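Local atomic coordinates of putative acetyltransferase Sthe_0691 (Sphaerobacter thermophilus, PDB entry 3SHP), a protein that probably transfers an acetyl group from acetyl-CoA to an acceptor not yet identified, as expected of a GNAT-like acetyltransferase. Residues A39-A44 with S86-M91; I78-Q83 with H117-I122; V100-A105 with A128-T133; V124-D129 with L162-V167; A145-E150 with R158-I163. All coordinates share one frame; numbering follows the deposited sequence.

Contact 1 of 5, residues A39-A44 with S86-M91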
# COMPACT_ATOMS: atom_id res chain seq x y z
N ALA A 39 8.72 21.84 -10.59
CA ALA A 39 7.51 22.62 -10.31
C ALA A 39 6.61 22.78 -11.54
O ALA A 39 5.51 23.30 -11.44
CB ALA A 39 7.87 23.99 -9.74
N ALA A 40 7.07 22.36 -12.71
CA ALA A 40 6.18 22.23 -13.88
C ALA A 40 6.62 21.03 -14.70
O ALA A 40 7.70 21.03 -15.31
CB ALA A 40 6.14 23.51 -14.73
N ARG A 41 5.74 20.02 -14.68
CA ARG A 41 5.83 18.71 -15.29
C ARG A 41 6.27 18.55 -16.75
O ARG A 41 6.88 17.54 -17.12
CB ARG A 41 4.41 18.17 -15.29
CG ARG A 41 4.21 17.02 -14.51
CD ARG A 41 2.71 16.82 -14.42
NE ARG A 41 2.19 17.67 -13.36
CZ ARG A 41 1.21 17.34 -12.53
NH1 ARG A 41 0.84 18.23 -11.60
NH2 ARG A 41 0.61 16.14 -12.60
N ALA A 42 5.83 19.49 -17.59
CA ALA A 42 6.13 19.47 -19.01
C ALA A 42 6.37 20.89 -19.45
O ALA A 42 5.97 21.83 -18.77
CB ALA A 42 4.98 18.88 -19.77
N GLU A 43 6.99 21.04 -20.62
CA GLU A 43 7.34 22.37 -21.12
C GLU A 43 7.68 22.19 -22.61
O GLU A 43 8.07 21.10 -23.02
CB GLU A 43 8.54 22.93 -20.34
CG GLU A 43 9.77 22.02 -20.42
CD GLU A 43 10.84 22.32 -19.40
OE1 GLU A 43 12.02 22.46 -19.84
OE2 GLU A 43 10.56 22.35 -18.17
N ALA A 44 7.52 23.24 -23.40
CA ALA A 44 8.02 23.18 -24.79
C ALA A 44 9.48 22.73 -24.78
O ALA A 44 10.24 23.12 -23.89
CB ALA A 44 7.92 24.54 -25.47
N SER A 86 9.66 27.89 -13.14
CA SER A 86 8.56 26.95 -13.28
C SER A 86 7.76 26.97 -11.99
O SER A 86 8.33 27.06 -10.90
CB SER A 86 9.10 25.55 -13.56
OG SER A 86 9.93 25.56 -14.71
N LEU A 87 6.44 26.88 -12.09
CA LEU A 87 5.59 26.97 -10.91
C LEU A 87 4.25 26.26 -11.02
O LEU A 87 3.72 26.05 -12.12
CB LEU A 87 5.33 28.41 -10.51
CG LEU A 87 4.77 29.35 -11.55
CD1 LEU A 87 3.80 30.30 -10.88
CD2 LEU A 87 5.92 30.12 -12.23
N ARG A 88 3.73 25.90 -9.87
CA ARG A 88 2.44 25.27 -9.75
C ARG A 88 1.82 25.72 -8.43
O ARG A 88 2.53 26.20 -7.54
CB ARG A 88 2.57 23.73 -9.83
CG ARG A 88 3.09 22.98 -8.58
CD ARG A 88 2.72 21.43 -8.62
NE ARG A 88 3.29 20.77 -9.80
CZ ARG A 88 4.52 20.26 -9.87
NH1 ARG A 88 4.97 19.72 -11.01
NH2 ARG A 88 5.33 20.30 -8.80
N PHE A 89 0.52 25.60 -8.32
CA PHE A 89 -0.20 26.08 -7.14
C PHE A 89 -0.83 24.89 -6.46
O PHE A 89 -1.25 23.94 -7.13
CB PHE A 89 -1.30 27.07 -7.54
CG PHE A 89 -0.79 28.30 -8.24
CD1 PHE A 89 -0.42 29.43 -7.51
CD2 PHE A 89 -0.67 28.33 -9.62
CE1 PHE A 89 0.05 30.57 -8.15
CE2 PHE A 89 -0.19 29.46 -10.27
CZ PHE A 89 0.16 30.59 -9.54
N HIS A 90 -0.91 24.95 -5.13
CA HIS A 90 -1.57 23.93 -4.34
C HIS A 90 -2.55 24.70 -3.46
O HIS A 90 -2.12 25.43 -2.58
CB HIS A 90 -0.58 23.19 -3.44
CG HIS A 90 0.49 22.44 -4.17
ND1 HIS A 90 0.30 21.17 -4.66
CD2 HIS A 90 1.76 22.78 -4.49
CE1 HIS A 90 1.41 20.76 -5.26
NE2 HIS A 90 2.31 21.72 -5.16
N MSE A 91 -3.85 24.58 -3.70
CA MSE A 91 -4.85 25.33 -2.91
C MSE A 91 -5.44 24.44 -1.82
O MSE A 91 -5.52 23.24 -2.01
CB MSE A 91 -5.97 25.88 -3.81
CG MSE A 91 -5.44 26.63 -5.02
SE MSE A 91 -4.28 28.14 -4.55
CE MSE A 91 -5.64 29.23 -3.73
O HOH W 1 9.24 23.17 -16.24
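Ala39 presents its carbonyl to the flat end of Arg88: Ala39 O stands 3.5 Å above the guanidinium plane, over its centre, so the oxygen meets a face and not an N-H. In Arg88, chi1 of 77° sets CG between the backbone N and carbonyl carbon, and the bend at chi3 folds the guanidinium back over that oxygen. Ala39 O is also 3.4 Å from Arg88 CB. Ala39 CB lies against the carbonyl oxygen Ser86 O (3.3 Å), and Ala40 CB meets Ser86 CB at 3.8 Å. Arg41 crosses Arg88 at about a right angle, the guanidinium planes 73° apart, and Arg41 NH1 comes within 4.0 Å of Arg88 NE. Glu125 probably makes this closeness tolerable: its carboxylate forms a salt bridge with each arginine. Ser86 and Arg88 of strand 84-91 point toward 39-44, Glu125 of the adjacent strand 121-127 reaches both arginines, and Ala42 touches Ile163, so the segment crosses the sheet face carrying these side chains. Arg88 NH2 is held further by Asn38 O. A water donates to Ala40 O and to Glu43 OE2, and accepts from Ser86 OG at 2.9 Å. Glu43 OE2 also forms a salt bridge with Arg149 of the second subunit.

Contact 2 of 5, residues I78-Q83 with H117-I122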
# COMPACT_ATOMS: atom_id res chain seq x y z
N ILE A 78 7.74 27.34 -6.60
CA ILE A 78 8.50 27.84 -7.70
C ILE A 78 9.86 27.15 -7.78
O ILE A 78 10.53 26.97 -6.75
CB ILE A 78 8.74 29.37 -7.56
CG1 ILE A 78 7.41 30.13 -7.38
CG2 ILE A 78 9.51 29.89 -8.77
CD1 ILE A 78 7.60 31.57 -6.87
N GLU A 79 10.28 26.80 -9.00
CA GLU A 79 11.61 26.22 -9.22
C GLU A 79 12.37 27.05 -10.25
O GLU A 79 11.93 27.18 -11.40
CB GLU A 79 11.47 24.74 -9.64
CG GLU A 79 12.75 24.09 -10.14
CD GLU A 79 12.54 22.96 -11.15
OE1 GLU A 79 11.41 22.79 -11.70
OE2 GLU A 79 13.52 22.23 -11.41
N PHE A 80 13.47 27.66 -9.84
CA PHE A 80 14.30 28.41 -10.78
C PHE A 80 15.38 27.51 -11.35
O PHE A 80 15.97 26.69 -10.62
CB PHE A 80 14.99 29.64 -10.15
CG PHE A 80 14.04 30.74 -9.77
CD1 PHE A 80 13.80 31.02 -8.43
CD2 PHE A 80 13.38 31.48 -10.74
CE1 PHE A 80 12.92 32.02 -8.05
CE2 PHE A 80 12.48 32.50 -10.37
CZ PHE A 80 12.25 32.77 -9.02
N GLY A 81 15.63 27.65 -12.64
CA GLY A 81 16.87 27.17 -13.23
C GLY A 81 17.75 28.38 -13.52
O GLY A 81 17.59 29.43 -12.91
N LYS A 82 18.65 28.27 -14.48
CA LYS A 82 19.51 29.41 -14.79
C LYS A 82 18.72 30.59 -15.35
O LYS A 82 18.84 31.70 -14.85
CB LYS A 82 20.63 29.00 -15.74
CG LYS A 82 21.66 30.08 -15.99
CD LYS A 82 22.86 29.52 -16.74
CE LYS A 82 22.48 28.89 -18.11
NZ LYS A 82 23.55 27.98 -18.70
N GLN A 83 17.91 30.34 -16.37
CA GLN A 83 17.14 31.39 -16.99
C GLN A 83 15.65 31.08 -17.04
O GLN A 83 14.92 31.65 -17.85
CB GLN A 83 17.68 31.62 -18.39
CG GLN A 83 18.86 32.60 -18.37
CD GLN A 83 19.88 32.33 -19.44
OE1 GLN A 83 19.93 31.24 -20.03
NE2 GLN A 83 20.73 33.31 -19.68
N HIS A 117 13.70 39.25 -11.75
CA HIS A 117 14.55 38.13 -12.13
C HIS A 117 14.89 38.23 -13.61
O HIS A 117 14.21 38.94 -14.37
CB HIS A 117 13.87 36.80 -11.81
CG HIS A 117 13.36 36.69 -10.40
ND1 HIS A 117 14.11 36.14 -9.38
CD2 HIS A 117 12.18 37.05 -9.85
CE1 HIS A 117 13.42 36.18 -8.26
NE2 HIS A 117 12.24 36.73 -8.51
N GLU A 118 15.94 37.51 -14.02
CA GLU A 118 16.39 37.56 -15.41
C GLU A 118 16.02 36.31 -16.22
O GLU A 118 16.87 35.50 -16.59
CB GLU A 118 17.88 37.90 -15.49
CG GLU A 118 18.15 39.33 -15.02
CD GLU A 118 17.46 40.39 -15.90
OE1 GLU A 118 17.96 41.54 -15.92
OE2 GLU A 118 16.44 40.08 -16.58
N LEU A 119 14.74 36.20 -16.52
CA LEU A 119 14.18 34.97 -17.05
C LEU A 119 13.94 35.07 -18.53
O LEU A 119 13.50 36.11 -19.03
CB LEU A 119 12.87 34.65 -16.35
CG LEU A 119 12.93 34.56 -14.84
CD1 LEU A 119 11.51 34.41 -14.34
CD2 LEU A 119 13.82 33.40 -14.39
N LEU A 120 14.23 33.99 -19.24
CA LEU A 120 13.87 33.87 -20.64
C LEU A 120 12.60 33.01 -20.76
O LEU A 120 11.92 33.06 -21.80
CB LEU A 120 15.04 33.31 -21.46
CG LEU A 120 16.32 34.18 -21.38
CD1 LEU A 120 17.51 33.63 -22.19
CD2 LEU A 120 16.05 35.65 -21.78
N VAL A 121 12.27 32.24 -19.71
CA VAL A 121 11.12 31.31 -19.72
C VAL A 121 10.39 31.25 -18.38
O VAL A 121 11.02 31.12 -17.32
CB VAL A 121 11.54 29.87 -20.09
CG1 VAL A 121 10.33 29.02 -20.43
CG2 VAL A 121 12.50 29.87 -21.26
N ILE A 122 9.07 31.38 -18.44
CA ILE A 122 8.18 31.20 -17.29
C ILE A 122 7.18 30.12 -17.69
O ILE A 122 6.60 30.17 -18.78
CB ILE A 122 7.40 32.50 -16.95
CG1 ILE A 122 8.37 33.65 -16.65
CG2 ILE A 122 6.46 32.29 -15.76
CD1 ILE A 122 7.68 35.03 -16.35
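Gln83 O receives two consecutive backbone N-H groups, from Leu120 N at 2.8 Å and from Val121 N at 3.3 Å, the second lying in the carbonyl plane and the first tilted 18° from it. Leu119 CA adds a weaker C-H contact to the same oxygen, so three residues in a row converge on one acceptor. Beside this junction Gln83 and Leu120 run side by side, pointing the same way, and Leu120 CD1 rests 3.9 Å from Gln83 CD, an apolar methyl against an amide carbon. The segments belong to the end of strand 72-80 with the turn that follows, and to the connection leading from helix 98-116 into strand 121-127; the contact therefore ties the turn of the 72-80/84-91 beta-hairpin to the start of strand 121-127, which pairs in parallel with 84-91. Further along, Phe80 and His117 form an offset stack with centroids 4.8 Å apart and planes at 28°. Its overlap is partial: Phe80 CZ sits over one face of the imidazole, displaced toward the rim, and lies 3.7 Å from His117 CE1. In His117, chi1 of -52° brings the ring to Phe80, and chi2, near perpendicular, presents its face, while Trp112 meets the histidine edge-to-face. Leu119 CD2 reaches Phe80 CD2 at 4.1 Å, the two side chains crossing at about a right angle. Phe80 also touches Leu113 of helix 98-116.

Contact 3 of 5, residues V100-A105 with A128-T133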
# COMPACT_ATOMS: atom_id res chain seq x y z
N VAL A 100 -10.81 31.39 -7.85
CA VAL A 100 -10.74 32.87 -7.78
C VAL A 100 -9.45 33.31 -7.08
O VAL A 100 -8.79 34.26 -7.49
CB VAL A 100 -11.97 33.51 -7.02
CG1 VAL A 100 -11.89 35.05 -7.03
CG2 VAL A 100 -13.29 33.11 -7.63
N LEU A 101 -9.11 32.60 -6.01
CA LEU A 101 -7.96 32.95 -5.20
C LEU A 101 -6.65 32.51 -5.88
O LEU A 101 -5.68 33.26 -5.86
CB LEU A 101 -8.08 32.34 -3.79
CG LEU A 101 -9.32 32.77 -2.98
CD1 LEU A 101 -9.32 32.14 -1.61
CD2 LEU A 101 -9.37 34.23 -2.80
N ARG A 102 -6.63 31.32 -6.46
CA ARG A 102 -5.51 30.90 -7.33
C ARG A 102 -5.24 31.88 -8.47
O ARG A 102 -4.10 32.22 -8.74
CB ARG A 102 -5.76 29.51 -7.94
CG ARG A 102 -4.46 28.87 -8.53
CD ARG A 102 -4.71 27.47 -9.12
NE ARG A 102 -6.08 27.39 -9.58
CZ ARG A 102 -6.97 26.51 -9.13
NH1 ARG A 102 -6.62 25.57 -8.25
NH2 ARG A 102 -8.21 26.56 -9.59
N ALA A 103 -6.29 32.32 -9.14
CA ALA A 103 -6.16 33.24 -10.26
C ALA A 103 -5.54 34.57 -9.81
O ALA A 103 -4.66 35.10 -10.46
CB ALA A 103 -7.51 33.48 -10.91
N GLU A 104 -6.00 35.09 -8.68
CA GLU A 104 -5.44 36.33 -8.12
C GLU A 104 -3.96 36.12 -7.79
O GLU A 104 -3.14 36.96 -8.10
CB GLU A 104 -6.22 36.82 -6.89
CG GLU A 104 -5.67 38.13 -6.36
CD GLU A 104 -6.58 38.80 -5.33
OE1 GLU A 104 -7.80 38.89 -5.57
OE2 GLU A 104 -6.07 39.24 -4.28
N ALA A 105 -3.63 34.98 -7.19
CA ALA A 105 -2.25 34.67 -6.84
C ALA A 105 -1.36 34.65 -8.10
O ALA A 105 -0.22 35.11 -8.06
CB ALA A 105 -2.17 33.34 -6.13
N ALA A 128 -7.18 22.34 -17.23
CA ALA A 128 -8.03 22.89 -18.26
C ALA A 128 -9.37 23.39 -17.74
O ALA A 128 -10.00 24.17 -18.41
CB ALA A 128 -8.22 21.90 -19.45
N ASP A 129 -9.81 22.96 -16.55
CA ASP A 129 -11.11 23.43 -16.03
C ASP A 129 -10.93 24.61 -15.06
O ASP A 129 -11.89 25.04 -14.40
CB ASP A 129 -11.88 22.29 -15.32
CG ASP A 129 -11.05 21.62 -14.25
OD1 ASP A 129 -9.89 22.03 -14.09
OD2 ASP A 129 -11.54 20.69 -13.57
N GLU A 130 -9.70 25.10 -14.93
CA GLU A 130 -9.45 26.23 -14.04
C GLU A 130 -9.64 27.58 -14.74
O GLU A 130 -8.68 28.30 -15.01
CB GLU A 130 -8.10 26.07 -13.31
CG GLU A 130 -8.18 24.96 -12.28
CD GLU A 130 -6.84 24.36 -11.82
OE1 GLU A 130 -6.90 23.43 -10.97
OE2 GLU A 130 -5.74 24.81 -12.26
N GLN A 131 -10.90 27.89 -15.00
CA GLN A 131 -11.32 29.03 -15.85
C GLN A 131 -10.65 30.36 -15.56
O GLN A 131 -10.06 30.99 -16.43
CB GLN A 131 -12.83 29.24 -15.74
CG GLN A 131 -13.59 28.99 -17.00
CD GLN A 131 -14.97 29.69 -17.00
OE1 GLN A 131 -15.67 29.73 -15.97
NE2 GLN A 131 -15.35 30.24 -18.16
N ARG A 132 -10.79 30.79 -14.31
CA ARG A 132 -10.26 32.06 -13.89
C ARG A 132 -8.74 32.06 -13.92
O ARG A 132 -8.14 33.04 -14.36
CB ARG A 132 -10.80 32.39 -12.51
CG ARG A 132 -12.30 32.57 -12.53
CD ARG A 132 -12.83 32.85 -11.16
NE ARG A 132 -14.28 32.67 -11.10
CZ ARG A 132 -15.18 33.61 -11.41
NH1 ARG A 132 -14.79 34.82 -11.83
NH2 ARG A 132 -16.48 33.34 -11.30
N THR A 133 -8.13 30.98 -13.48
CA THR A 133 -6.67 30.86 -13.52
C THR A 133 -6.17 30.87 -14.98
O THR A 133 -5.19 31.54 -15.30
CB THR A 133 -6.19 29.60 -12.74
OG1 THR A 133 -6.77 29.62 -11.43
CG2 THR A 133 -4.68 29.57 -12.62
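Thr133 OG1 is gripped from two directions: Arg102 NE donates to it at 3.0 Å, and Asp99 OD1 is its second hydrogen-bond partner. Chi1 of -52° sets OG1 beside the threonine's own backbone N and turns it to Arg102 NE. The arginine bond is nearly straight, 167° at the hydrogen, and the oxygen lies in the guanidinium plane, at an edge of that group. Glu130 takes a face instead. Its carboxylate is stacked on the guanidinium with the planes 16° apart, and Glu130 CD stands 3.4 Å above the plane, over its centre. Although Glu130 OE1 is 3.5 Å from Arg102 NH1, no N-H points at it; this salt bridge rests on charge alone. The carboxylate is held by others, OE2 by Ala127 N and OE1 by Arg154 and by Lys47 of a third subunit. Asp99 also pairs with Arg102 NH2. Away from the Arg102-Glu130 pair, the aliphatic part of Arg132 meets Ala103, CB to CB 3.8 Å, and lies alongside Val100, whose CG2 is 3.6 Å from Arg132 CD. Helix 98-116 is the crossover between parallel strands 84-91 and 121-127, and helix 131-139, with Glu130 as N-cap, follows directly, consistent with the GNAT fold of an acetyltransferase.

Contact 4 of 5, residues V124-D129 with L162-V167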
# COMPACT_ATOMS: atom_id res chain seq x y z
N VAL A 124 4.03 27.56 -16.22
CA VAL A 124 2.98 27.42 -15.20
C VAL A 124 2.03 26.26 -15.52
O VAL A 124 1.51 26.16 -16.64
CB VAL A 124 2.14 28.72 -15.07
CG1 VAL A 124 1.23 28.66 -13.84
CG2 VAL A 124 3.06 29.97 -15.00
N GLU A 125 1.77 25.41 -14.54
CA GLU A 125 0.79 24.33 -14.65
C GLU A 125 -0.59 24.89 -14.34
O GLU A 125 -0.77 25.55 -13.28
CB GLU A 125 1.09 23.21 -13.65
CG GLU A 125 2.37 22.45 -13.90
CD GLU A 125 2.45 21.15 -13.06
OE1 GLU A 125 1.63 20.97 -12.12
OE2 GLU A 125 3.35 20.31 -13.33
N ILE A 126 -1.56 24.64 -15.24
CA ILE A 126 -2.95 25.04 -15.03
C ILE A 126 -3.91 24.00 -15.62
O ILE A 126 -3.81 23.66 -16.79
CB ILE A 126 -3.29 26.42 -15.67
CG1 ILE A 126 -2.25 27.49 -15.29
CG2 ILE A 126 -4.71 26.87 -15.24
CD1 ILE A 126 -2.41 28.80 -16.07
N ALA A 127 -4.84 23.50 -14.81
CA ALA A 127 -5.74 22.47 -15.29
C ALA A 127 -6.74 23.10 -16.24
O ALA A 127 -7.12 24.24 -16.05
CB ALA A 127 -6.45 21.78 -14.12
N ALA A 128 -7.18 22.34 -17.23
CA ALA A 128 -8.03 22.89 -18.26
C ALA A 128 -9.37 23.39 -17.74
O ALA A 128 -10.00 24.17 -18.41
CB ALA A 128 -8.22 21.90 -19.45
N ASP A 129 -9.81 22.96 -16.55
CA ASP A 129 -11.11 23.43 -16.03
C ASP A 129 -10.93 24.61 -15.06
O ASP A 129 -11.89 25.04 -14.40
CB ASP A 129 -11.88 22.29 -15.32
CG ASP A 129 -11.05 21.62 -14.25
OD1 ASP A 129 -9.89 22.03 -14.09
OD2 ASP A 129 -11.54 20.69 -13.57
N LEU A 162 -2.75 21.70 -18.54
CA LEU A 162 -2.19 22.56 -19.55
C LEU A 162 -0.95 23.20 -18.99
O LEU A 162 -0.90 23.47 -17.80
CB LEU A 162 -3.19 23.65 -19.95
CG LEU A 162 -4.55 23.16 -20.46
CD1 LEU A 162 -5.47 24.34 -20.88
CD2 LEU A 162 -4.32 22.23 -21.62
N ILE A 163 0.05 23.43 -19.84
CA ILE A 163 1.25 24.16 -19.45
C ILE A 163 1.30 25.46 -20.22
O ILE A 163 1.37 25.46 -21.46
CB ILE A 163 2.54 23.38 -19.77
CG1 ILE A 163 2.46 21.94 -19.26
CG2 ILE A 163 3.76 24.15 -19.23
CD1 ILE A 163 2.47 21.81 -17.72
N TYR A 164 1.24 26.57 -19.48
CA TYR A 164 1.27 27.90 -20.06
C TYR A 164 2.69 28.42 -19.92
O TYR A 164 3.34 28.19 -18.90
CB TYR A 164 0.28 28.83 -19.33
CG TYR A 164 -1.09 28.82 -19.95
CD1 TYR A 164 -1.89 27.68 -19.89
CD2 TYR A 164 -1.60 29.94 -20.61
CE1 TYR A 164 -3.14 27.65 -20.47
CE2 TYR A 164 -2.87 29.93 -21.19
CZ TYR A 164 -3.63 28.78 -21.10
OH TYR A 164 -4.89 28.73 -21.66
N GLN A 165 3.14 29.14 -20.95
CA GLN A 165 4.51 29.67 -21.00
C GLN A 165 4.58 31.06 -21.59
O GLN A 165 3.75 31.44 -22.43
CB GLN A 165 5.41 28.73 -21.81
CG GLN A 165 5.69 27.40 -21.09
CD GLN A 165 6.82 26.60 -21.74
OE1 GLN A 165 6.66 26.05 -22.85
NE2 GLN A 165 7.95 26.52 -21.06
N ALA A 166 5.55 31.83 -21.13
CA ALA A 166 6.05 32.94 -21.90
C ALA A 166 7.53 32.66 -22.12
O ALA A 166 8.27 32.31 -21.19
CB ALA A 166 5.84 34.25 -21.19
N VAL A 167 7.93 32.79 -23.38
CA VAL A 167 9.29 32.53 -23.79
C VAL A 167 9.82 33.75 -24.55
O VAL A 167 9.26 34.15 -25.58
CB VAL A 167 9.38 31.26 -24.64
CG1 VAL A 167 10.82 31.01 -25.14
CG2 VAL A 167 8.83 30.03 -23.87
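Ile126 and Tyr164 cross at about a right angle on one face of the sheet, with the CD1 methyl of Ile126 4.0 Å from Tyr164 CD1, oblique to the ring. Val124 and Leu162 point to this face too, which helix 131-139 covers: Leu134 packs on both Ile126 and Tyr164, and Glu138 binds the tyrosine hydroxyl. Ala128, just past the end of strand 121-127, takes Leu162 CD1 against its CB at 3.9 Å, while Leu162 CB approaches Ile126 O to 3.2 Å. An alanine in place of Leu162 is likely to open a gap beside Ala128 and to cost packing with Phe45 of a second subunit. On the reverse face Glu125 and Ile163 lie side by side, pointing the same way, Glu125 CG 3.9 Å from Ile163 CD1. Four backbone bonds fix the register: Val124 and Tyr164 exchange a pair, as do Ile126 and Leu162. Of these Ile126 N to Leu162 O is straightest at 174°, whereas Leu162 N reaches Ile126 O, 2.8 Å away, from 35° above the carbonyl plane. Strand 121-127 thus runs antiparallel to 157-167 on one edge and parallel to 84-91 on the other, with helix 131-139 packed on the Ile126/Tyr164 face, consistent with a GNAT-type sheet.

Contact 5 of 5, residues A145-E150 with R158-I163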
# COMPACT_ATOMS: atom_id res chain seq x y z
N ALA A 145 1.00 26.03 -24.13
CA ALA A 145 2.12 25.47 -24.89
C ALA A 145 2.04 23.95 -24.99
O ALA A 145 2.42 23.36 -26.01
CB ALA A 145 3.43 25.87 -24.22
N VAL A 146 1.53 23.32 -23.92
CA VAL A 146 1.52 21.87 -23.81
C VAL A 146 0.16 21.44 -23.31
O VAL A 146 -0.42 22.09 -22.45
CB VAL A 146 2.62 21.36 -22.83
CG1 VAL A 146 2.58 19.82 -22.65
CG2 VAL A 146 4.01 21.79 -23.29
N ARG A 147 -0.34 20.35 -23.88
CA ARG A 147 -1.55 19.70 -23.39
C ARG A 147 -1.18 18.31 -22.87
O ARG A 147 -0.50 17.54 -23.57
CB ARG A 147 -2.56 19.55 -24.52
CG ARG A 147 -3.87 18.93 -24.05
CD ARG A 147 -4.83 18.64 -25.22
NE ARG A 147 -5.14 19.80 -26.06
CZ ARG A 147 -6.09 20.71 -25.79
NH1 ARG A 147 -6.84 20.62 -24.67
NH2 ARG A 147 -6.31 21.71 -26.65
N MSE A 148 -1.59 18.02 -21.64
CA MSE A 148 -1.43 16.69 -21.07
C MSE A 148 -2.83 16.12 -20.89
O MSE A 148 -3.55 16.48 -19.94
CB MSE A 148 -0.69 16.78 -19.74
CG MSE A 148 0.74 17.38 -19.88
SE MSE A 148 1.75 17.27 -18.22
CE MSE A 148 1.74 15.31 -17.97
N ARG A 149 -3.25 15.26 -21.82
CA ARG A 149 -4.66 14.82 -21.86
C ARG A 149 -5.06 13.99 -20.66
O ARG A 149 -4.42 13.00 -20.34
CB ARG A 149 -5.04 14.13 -23.18
CG ARG A 149 -5.07 15.11 -24.36
CD ARG A 149 -5.47 14.46 -25.69
NE ARG A 149 -4.45 13.53 -26.20
CZ ARG A 149 -4.58 12.20 -26.21
NH1 ARG A 149 -5.69 11.64 -25.77
NH2 ARG A 149 -3.60 11.44 -26.67
N GLU A 150 -6.11 14.44 -20.00
CA GLU A 150 -6.73 13.70 -18.92
C GLU A 150 -5.76 13.37 -17.82
O GLU A 150 -5.86 12.33 -17.19
CB GLU A 150 -7.36 12.43 -19.48
CG GLU A 150 -8.49 12.81 -20.38
CD GLU A 150 -9.43 11.72 -20.48
OE1 GLU A 150 -9.00 10.63 -20.90
OE2 GLU A 150 -10.59 11.93 -20.12
N ARG A 158 -11.89 13.14 -15.85
CA ARG A 158 -10.54 13.66 -15.80
C ARG A 158 -10.46 14.84 -16.73
O ARG A 158 -11.22 14.92 -17.68
CB ARG A 158 -9.53 12.59 -16.22
CG ARG A 158 -9.63 11.32 -15.37
CD ARG A 158 -8.50 10.34 -15.67
NE ARG A 158 -7.18 10.85 -15.27
CZ ARG A 158 -6.65 10.68 -14.07
NH1 ARG A 158 -7.34 10.03 -13.11
NH2 ARG A 158 -5.44 11.18 -13.81
N VAL A 159 -9.56 15.78 -16.43
CA VAL A 159 -9.35 16.94 -17.29
C VAL A 159 -7.87 17.09 -17.64
O VAL A 159 -7.00 16.55 -16.95
CB VAL A 159 -9.89 18.24 -16.68
CG1 VAL A 159 -11.38 18.09 -16.27
CG2 VAL A 159 -9.02 18.68 -15.52
N ASP A 160 -7.60 17.82 -18.71
CA ASP A 160 -6.23 17.99 -19.17
C ASP A 160 -5.48 18.86 -18.20
O ASP A 160 -6.03 19.79 -17.62
CB ASP A 160 -6.18 18.65 -20.55
CG ASP A 160 -6.94 17.89 -21.61
OD1 ASP A 160 -7.35 16.73 -21.40
OD2 ASP A 160 -7.14 18.47 -22.68
N LEU A 161 -4.19 18.59 -18.05
CA LEU A 161 -3.29 19.58 -17.49
C LEU A 161 -2.70 20.37 -18.65
O LEU A 161 -2.19 19.78 -19.61
CB LEU A 161 -2.17 18.92 -16.71
CG LEU A 161 -1.25 19.94 -16.00
CD1 LEU A 161 -2.07 20.79 -15.02
CD2 LEU A 161 -0.02 19.26 -15.32
N LEU A 162 -2.75 21.70 -18.54
CA LEU A 162 -2.19 22.56 -19.55
C LEU A 162 -0.95 23.20 -18.99
O LEU A 162 -0.90 23.47 -17.80
CB LEU A 162 -3.19 23.65 -19.95
CG LEU A 162 -4.55 23.16 -20.46
CD1 LEU A 162 -5.47 24.34 -20.88
CD2 LEU A 162 -4.32 22.23 -21.62
N ILE A 163 0.05 23.43 -19.84
CA ILE A 163 1.25 24.16 -19.45
C ILE A 163 1.30 25.46 -20.22
O ILE A 163 1.37 25.46 -21.46
CB ILE A 163 2.54 23.38 -19.77
CG1 ILE A 163 2.46 21.94 -19.26
CG2 ILE A 163 3.76 24.15 -19.23
CD1 ILE A 163 2.47 21.81 -17.72
O HOH W 2 -12.72 12.03 -18.52
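Arg147 leaves its strand with CG anti to the backbone N (chi1 -177°) and bends at chi3, while Asp160 turns CG beside its own N (chi1 -58°); together these bring Arg147 NH1 to 2.9 Å from Asp160 OD2. The salt bridge is met edge-on in the guanidinium plane and nearly along the C-O bond of the aspartate, with the two planes 79° apart. The other carboxylate oxygen, Asp160 OD1, accepts from Glu150 N at 3.0 Å on its anti side, the donor tilted out of the carboxylate plane. With an alanine in place of Asp160, Arg147 would probably lose its charge partner here and Glu150 N its acceptor. Strands 143-151 and 157-167 pair antiparallel, and a classic beta bulge interrupts their register where Ala145 N and Val146 N both donate to Ile163 O, at 2.8 Å and 3.3 Å. On the face carrying Val146 and Met148, Val146 CB packs against Ile163 CG1 at 3.6 Å, and the selenium of selenomethionine Met148 lies 3.9 Å from Leu161 CD2. Beyond the corner, Arg158 NE donates to Glu150 O at 2.8 Å, almost straight, and a water links Glu150 OE2 with Arg158 N. Arg147 also pairs with a strand of the second subunit, extending the sheet across that interface, where Arg147 NH2 hydrogen-bonds Leu46 O of the same neighbouring chain.

Contacts 1 and 4 lie buried near the middle of the chain, their centres about 8 Å apart, and share the Glu125 carboxylate: its strand belongs to contact 4 and its arginine partners to contact 1. Contacts 4 and 5 use opposite edges of strand 157-167. Both pair backbones; contact 4 adds apolar packing under helix 131-139, contact 5 one Arg-Asp salt bridge and polar bonds near the subunit interface. Contact 2 is the surface one, resting on a double backbone acceptor and an aromatic stack about 22 Å from contact 3, centre to centre. Contact 3, partly buried, alone joins two helices, through charge and hydroxyl chemistry; it shares Ala128 and Asp129 with contact 4.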